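Local structure of N5-carboxyaminoimidazole ribonucleotide synthetase (Bacillus anthracis, 3QFF) at residues R232-E235 with E236-Q239; N320-G323 with E324-E327. The protein probably catalyses the ATP-dependent carboxylation of 5-aminoimidazole ribonucleotide with bicarbonate, giving N5-carboxyaminoimidazole ribonucleotide for purine synthesis. All blocks are in the same frame, centred on the assembly; numbering follows the deposited sequence.

Interaction 1: residues R232-E235 with E236-Q239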
ATOM      1  N   ARG A 232     -20.582   5.241  14.376  1.00 28.73           N
ATOM      2  CA  ARG A 232     -22.037   5.204  14.430  1.00 28.85           C
ATOM      3  C   ARG A 232     -22.571   6.310  15.357  1.00 29.96           C
ATOM      4  O   ARG A 232     -23.063   6.047  16.461  1.00 30.02           O
ATOM      5  CB  ARG A 232     -22.532   3.804  14.824  1.00 28.78           C
ATOM      6  CG  ARG A 232     -22.113   2.712  13.809  1.00 28.14           C
ATOM      7  CD  ARG A 232     -22.426   1.292  14.276  1.00 27.64           C
ATOM      8  NE  ARG A 232     -21.626   0.900  15.433  1.00 28.30           N
ATOM      9  CZ  ARG A 232     -21.782  -0.233  16.122  1.00 30.03           C
ATOM     10  NH1 ARG A 232     -20.995  -0.478  17.159  1.00 27.93           N
ATOM     11  NH2 ARG A 232     -22.717  -1.126  15.781  1.00 27.83           N
ATOM     12  N   ILE A 233     -22.445   7.550  14.890  1.00 30.59           N
ATOM     13  CA  ILE A 233     -22.802   8.729  15.669  1.00 31.54           C
ATOM     14  C   ILE A 233     -23.530   9.730  14.774  1.00 32.45           C
ATOM     15  O   ILE A 233     -23.489   9.608  13.549  1.00 31.85           O
ATOM     16  CB  ILE A 233     -21.542   9.396  16.328  1.00 31.47           C
ATOM     17  CG1 ILE A 233     -20.528   9.831  15.258  1.00 31.31           C
ATOM     18  CG2 ILE A 233     -20.892   8.462  17.363  1.00 31.44           C
ATOM     19  CD1 ILE A 233     -19.258  10.434  15.803  1.00 31.39           C
ATOM     20  N   THR A 234     -24.196  10.717  15.384  1.00 33.94           N
ATOM     21  CA  THR A 234     -24.910  11.747  14.625  1.00 35.49           C
ATOM     22  C   THR A 234     -23.953  12.595  13.796  1.00 36.80           C
ATOM     23  O   THR A 234     -22.759  12.707  14.117  1.00 36.45           O
ATOM     24  CB  THR A 234     -25.712  12.692  15.545  1.00 35.61           C
ATOM     25  OG1 THR A 234     -24.808  13.443  16.370  1.00 36.51           O
ATOM     26  CG2 THR A 234     -26.686  11.902  16.440  1.00 35.39           C
ATOM     27  N   GLU A 235     -24.482  13.207  12.739  1.00 37.95           N
ATOM     28  CA  GLU A 235     -23.699  14.117  11.915  1.00 39.63           C
ATOM     29  C   GLU A 235     -23.171  15.284  12.746  1.00 39.89           C
ATOM     30  O   GLU A 235     -22.166  15.891  12.392  1.00 40.72           O
ATOM     31  CB  GLU A 235     -24.537  14.639  10.742  1.00 39.75           C
ATOM     32  CG  GLU A 235     -23.717  15.094   9.532  1.00 42.62           C
ATOM     33  CD  GLU A 235     -22.922  13.955   8.913  1.00 46.85           C
ATOM     34  OE1 GLU A 235     -21.682  14.096   8.771  1.00 48.31           O
ATOM     35  OE2 GLU A 235     -23.531  12.906   8.594  1.00 49.47           O
ATOM     36  N   GLU A 236     -23.850  15.583  13.851  1.00 40.08           N
ATOM     37  CA  GLU A 236     -23.481  16.701  14.722  1.00 40.15           C
ATOM     38  C   GLU A 236     -22.262  16.380  15.585  1.00 38.92           C
ATOM     39  O   GLU A 236     -21.371  17.221  15.727  1.00 38.70           O
ATOM     40  CB  GLU A 236     -24.664  17.123  15.600  1.00 40.81           C
ATOM     41  CG  GLU A 236     -25.726  17.978  14.871  1.00 44.00           C
ATOM     42  CD  GLU A 236     -26.387  17.273  13.679  1.00 48.71           C
ATOM     43  OE1 GLU A 236     -26.426  17.883  12.584  1.00 50.02           O
ATOM     44  OE2 GLU A 236     -26.855  16.111  13.831  1.00 49.96           O
ATOM     45  N   LEU A 237     -22.242  15.175  16.160  1.00 37.24           N
ATOM     46  CA  LEU A 237     -21.085  14.668  16.888  1.00 35.87           C
ATOM     47  C   LEU A 237     -19.838  14.550  16.001  1.00 34.97           C
ATOM     48  O   LEU A 237     -18.728  14.868  16.440  1.00 34.27           O
ATOM     49  CB  LEU A 237     -21.388  13.307  17.536  1.00 35.98           C
ATOM     50  CG  LEU A 237     -21.981  13.266  18.950  1.00 36.73           C
ATOM     51  CD1 LEU A 237     -22.417  11.873  19.313  1.00 35.77           C
ATOM     52  CD2 LEU A 237     -20.995  13.782  19.987  1.00 37.36           C
ATOM     53  N   SER A 238     -20.029  14.072  14.772  1.00 33.78           N
ATOM     54  CA  SER A 238     -18.938  13.908  13.815  1.00 33.60           C
ATOM     55  C   SER A 238     -18.277  15.230  13.491  1.00 32.43           C
ATOM     56  O   SER A 238     -17.057  15.357  13.573  1.00 32.17           O
ATOM     57  CB  SER A 238     -19.445  13.283  12.515  1.00 33.61           C
ATOM     58  OG  SER A 238     -19.785  11.933  12.731  1.00 37.61           O
ATOM     59  N   GLN A 239     -19.095  16.210  13.120  1.00 31.78           N
ATOM     60  CA  GLN A 239     -18.604  17.541  12.774  1.00 31.70           C
ATOM     61  C   GLN A 239     -17.870  18.195  13.943  1.00 30.18           C
ATOM     62  O   GLN A 239     -16.883  18.877  13.740  1.00 29.68           O
ATOM     63  CB  GLN A 239     -19.747  18.438  12.304  1.00 32.18           C
ATOM     64  CG  GLN A 239     -20.259  18.106  10.911  1.00 35.35           C
ATOM     65  CD  GLN A 239     -21.498  18.918  10.523  1.00 39.64           C
ATOM     66  OE1 GLN A 239     -21.990  19.751  11.295  1.00 41.60           O
ATOM     67  NE2 GLN A 239     -22.008  18.666   9.324  1.00 41.24           N
TER
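Thr234, at the N-cap of helix 235-251, accepts the amide of Leu237 on its side-chain oxygen. This oxygen, OG1, lies between the backbone N and the carbonyl carbon (chi1 65°), a rotation that turns it to the amide one turn on: Leu237 N donates to Thr234 OG1 over 3.1 Å, nearly straight at 168°. Separately, Thr234 O accepts from Ser238 N at 3.1 Å in the first bond of the helix, and the next follows from Gln239 N to Glu235 O at 3.2 Å. Ser238 OG lies 3.4 Å from Thr234 O, at most a weak bond that is not settled.

Ile233 packs on the same turn. It lays its CB and CD1 alongside Leu237, with Ile233 CD1 4.0 Å from Leu237 CB, while Ile233 CG1 is in van der Waals contact with the hydroxyl oxygen of Ser238. Leu237 CB and CG in turn lie beside Thr234 OG1, so the capping oxygen has aliphatic carbon next to it.

At the exposed surface, the side chains of Glu235 and Gln239 pass across one another, the carboxylate and amide planes 58° apart and Gln239 NE2 4.0 Å from Glu235 CG. The carboxylates of Glu235 and Glu236 remain well separated, and their negative charge at the start of the helix would probably suit its dipole.

Before the cap, Arg232 forms salt bridges with Glu216 and Glu366, and Ile233 touches Lys195 of strand 195-203. Together these contacts make a threonine N-cap at the surface, where the chain enters a helix of the ATP-grasp region.

Interaction 2: residues N320-G323 with E324-E327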
ATOM      1  N   ASN A 320      -8.151  -5.822  15.548  1.00 22.85           N
ATOM      2  CA  ASN A 320      -6.794  -6.145  15.971  1.00 23.75           C
ATOM      3  C   ASN A 320      -6.535  -7.644  16.085  1.00 23.77           C
ATOM      4  O   ASN A 320      -7.408  -8.384  16.542  1.00 22.91           O
ATOM      5  CB  ASN A 320      -6.471  -5.491  17.331  1.00 23.84           C
ATOM      6  CG  ASN A 320      -5.680  -4.203  17.195  1.00 24.98           C
ATOM      7  OD1 ASN A 320      -5.227  -3.829  16.109  1.00 24.37           O
ATOM      8  ND2 ASN A 320      -5.490  -3.522  18.318  1.00 26.96           N
ATOM      9  N   ILE A 321      -5.327  -8.054  15.684  1.00 24.28           N
ATOM     10  CA  ILE A 321      -4.837  -9.427  15.834  1.00 25.24           C
ATOM     11  C   ILE A 321      -3.737  -9.473  16.895  1.00 25.66           C
ATOM     12  O   ILE A 321      -2.595  -9.078  16.665  1.00 25.82           O
ATOM     13  CB  ILE A 321      -4.356 -10.042  14.486  1.00 25.23           C
ATOM     14  CG1 ILE A 321      -5.480  -9.967  13.445  1.00 24.56           C
ATOM     15  CG2 ILE A 321      -3.847 -11.506  14.666  1.00 25.68           C
ATOM     16  CD1 ILE A 321      -4.993 -10.051  12.009  1.00 26.15           C
ATOM     17  N   LEU A 322      -4.112  -9.959  18.074  1.00 26.54           N
ATOM     18  CA  LEU A 322      -3.161 -10.126  19.179  1.00 27.69           C
ATOM     19  C   LEU A 322      -2.511 -11.503  19.089  1.00 28.47           C
ATOM     20  O   LEU A 322      -2.923 -12.327  18.275  1.00 29.08           O
ATOM     21  CB  LEU A 322      -3.865  -9.929  20.531  1.00 27.51           C
ATOM     22  CG  LEU A 322      -4.753  -8.672  20.693  1.00 27.77           C
ATOM     23  CD1 LEU A 322      -5.320  -8.589  22.131  1.00 27.45           C
ATOM     24  CD2 LEU A 322      -3.968  -7.410  20.363  1.00 27.54           C
ATOM     25  N   GLY A 323      -1.479 -11.736  19.897  1.00 29.23           N
ATOM     26  CA  GLY A 323      -0.847 -13.053  20.003  1.00 30.75           C
ATOM     27  C   GLY A 323      -1.858 -14.177  20.188  1.00 31.35           C
ATOM     28  O   GLY A 323      -1.754 -15.211  19.534  1.00 30.91           O
ATOM     29  N   GLU A 324      -2.849 -13.959  21.054  1.00 32.27           N
ATOM     30  CA  GLU A 324      -3.923 -14.943  21.297  1.00 33.05           C
ATOM     31  C   GLU A 324      -4.836 -15.206  20.077  1.00 33.07           C
ATOM     32  O   GLU A 324      -5.661 -16.128  20.109  1.00 33.14           O
ATOM     33  CB  GLU A 324      -4.791 -14.511  22.483  1.00 33.38           C
ATOM     34  CG  GLU A 324      -5.685 -13.298  22.173  1.00 35.90           C
ATOM     35  CD  GLU A 324      -6.786 -13.058  23.198  1.00 38.59           C
ATOM     36  OE1 GLU A 324      -7.625 -13.957  23.409  1.00 39.30           O
ATOM     37  OE2 GLU A 324      -6.834 -11.946  23.767  1.00 37.65           O
ATOM     38  N   HIS A 325      -4.718 -14.395  19.023  1.00 32.38           N
ATOM     39  CA  HIS A 325      -5.579 -14.552  17.837  1.00 31.52           C
ATOM     40  C   HIS A 325      -4.867 -15.086  16.594  1.00 31.78           C
ATOM     41  O   HIS A 325      -5.526 -15.507  15.652  1.00 31.26           O
ATOM     42  CB  HIS A 325      -6.260 -13.233  17.447  1.00 30.83           C
ATOM     43  CG  HIS A 325      -7.026 -12.581  18.556  1.00 31.00           C
ATOM     44  ND1 HIS A 325      -6.681 -11.349  19.072  1.00 29.31           N
ATOM     45  CD2 HIS A 325      -8.129 -12.979  19.237  1.00 29.84           C
ATOM     46  CE1 HIS A 325      -7.533 -11.019  20.026  1.00 28.92           C
ATOM     47  NE2 HIS A 325      -8.422 -11.989  20.144  1.00 29.66           N
ATOM     48  N   ILE A 326      -3.539 -15.030  16.566  1.00 32.50           N
ATOM     49  CA  ILE A 326      -2.798 -15.310  15.326  1.00 33.73           C
ATOM     50  C   ILE A 326      -3.072 -16.737  14.799  1.00 34.46           C
ATOM     51  O   ILE A 326      -3.266 -16.937  13.598  1.00 34.10           O
ATOM     52  CB  ILE A 326      -1.276 -15.002  15.470  1.00 33.82           C
ATOM     53  CG1 ILE A 326      -0.526 -15.194  14.141  1.00 35.51           C
ATOM     54  CG2 ILE A 326      -0.622 -15.836  16.574  1.00 34.35           C
ATOM     55  CD1 ILE A 326      -0.814 -14.096  13.104  1.00 36.47           C
ATOM     56  N   GLU A 327      -3.125 -17.718  15.699  1.00 34.63           N
ATOM     57  CA  GLU A 327      -3.414 -19.089  15.287  1.00 35.36           C
ATOM     58  C   GLU A 327      -4.807 -19.196  14.671  1.00 34.65           C
ATOM     59  O   GLU A 327      -4.987 -19.859  13.650  1.00 34.71           O
ATOM     60  CB  GLU A 327      -3.239 -20.066  16.445  1.00 35.92           C
ATOM     61  CG  GLU A 327      -2.895 -21.475  15.984  1.00 39.89           C
ATOM     62  CD  GLU A 327      -2.857 -22.498  17.113  1.00 45.51           C
ATOM     63  OE1 GLU A 327      -2.127 -22.284  18.117  1.00 47.00           O
ATOM     64  OE2 GLU A 327      -3.549 -23.535  16.979  1.00 47.72           O
TER
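Leu322 O, at the end of strand 316-322, is gripped by two successive amides of the turn that follows. The firmer bond comes from His325 N, 2.8 Å from Leu322 O, with the donor 57° out of the carbonyl plane and thus well above it; Ile326 N adds a weak, bent second bond to Leu322 O. A further weak bond runs from Ile326 N to Gly323 O, so this amide is shared between two carbonyls.

The imidazole of His325 turns back to the strand. Its CG sits beside the backbone N, anti to the carbonyl carbon (chi1 -54°), and this brings the ND1 edge of the ring up to the Leu322 amide. Leu322 N donates to His325 ND1 over 3.1 Å from almost exactly within the ring plane, 4° out of it. In this bond ND1 is the acceptor, which is consistent with a proton on NE2, the atom that bonds to Gln381. Held at ND1 by Leu322 N and at NE2 by Gln381, the ring is probably fixed in its rotation.

Aliphatic carbon also lies against the ring. Leu322 runs alongside it, pointing the same way, with Leu322 CB 3.5 Å from His325 ND1, while Glu324 CG covers one face, 3.6 Å above the ring centre. The extended chain of Glu324 carries its carboxylate past Leu322 CD1 to His380 and Gln381. Apart from the ring, Ile321 CG2 packs 4.0 Å from Ile326 CA.

The chain here passes from strand 316-322 to helix 323-331. Ile321 and Ile326 rest on Leu343 of strand 339-343, Leu322 reaches Lys354 of strand 354-361, and Trp378 meets the His325 ring near the C-terminal helix 379-382.

In the fold
Along the chain the two contacts come in series, neither nested nor crossed, and neither closes a loop of its own. Interaction 1 lies where the short loop after strand 223-229 enters helix 235-251, in the ATP-grasp region. The chain then passes through strands 256-264 and 270-276 and helices 286-289 and 294-303 before strand 316-322, where interaction 2 makes the turn into helix 323-331 in the C-terminal region. The centres of interactions 1 and 2 are about 32 Å apart, and the two do not touch. The large antiparallel sheet nevertheless relates them: strands 223-229 and 316-322, which precede the two helices, are adjacent antiparallel neighbours there, joining the ATP-grasp part to the C-terminal part.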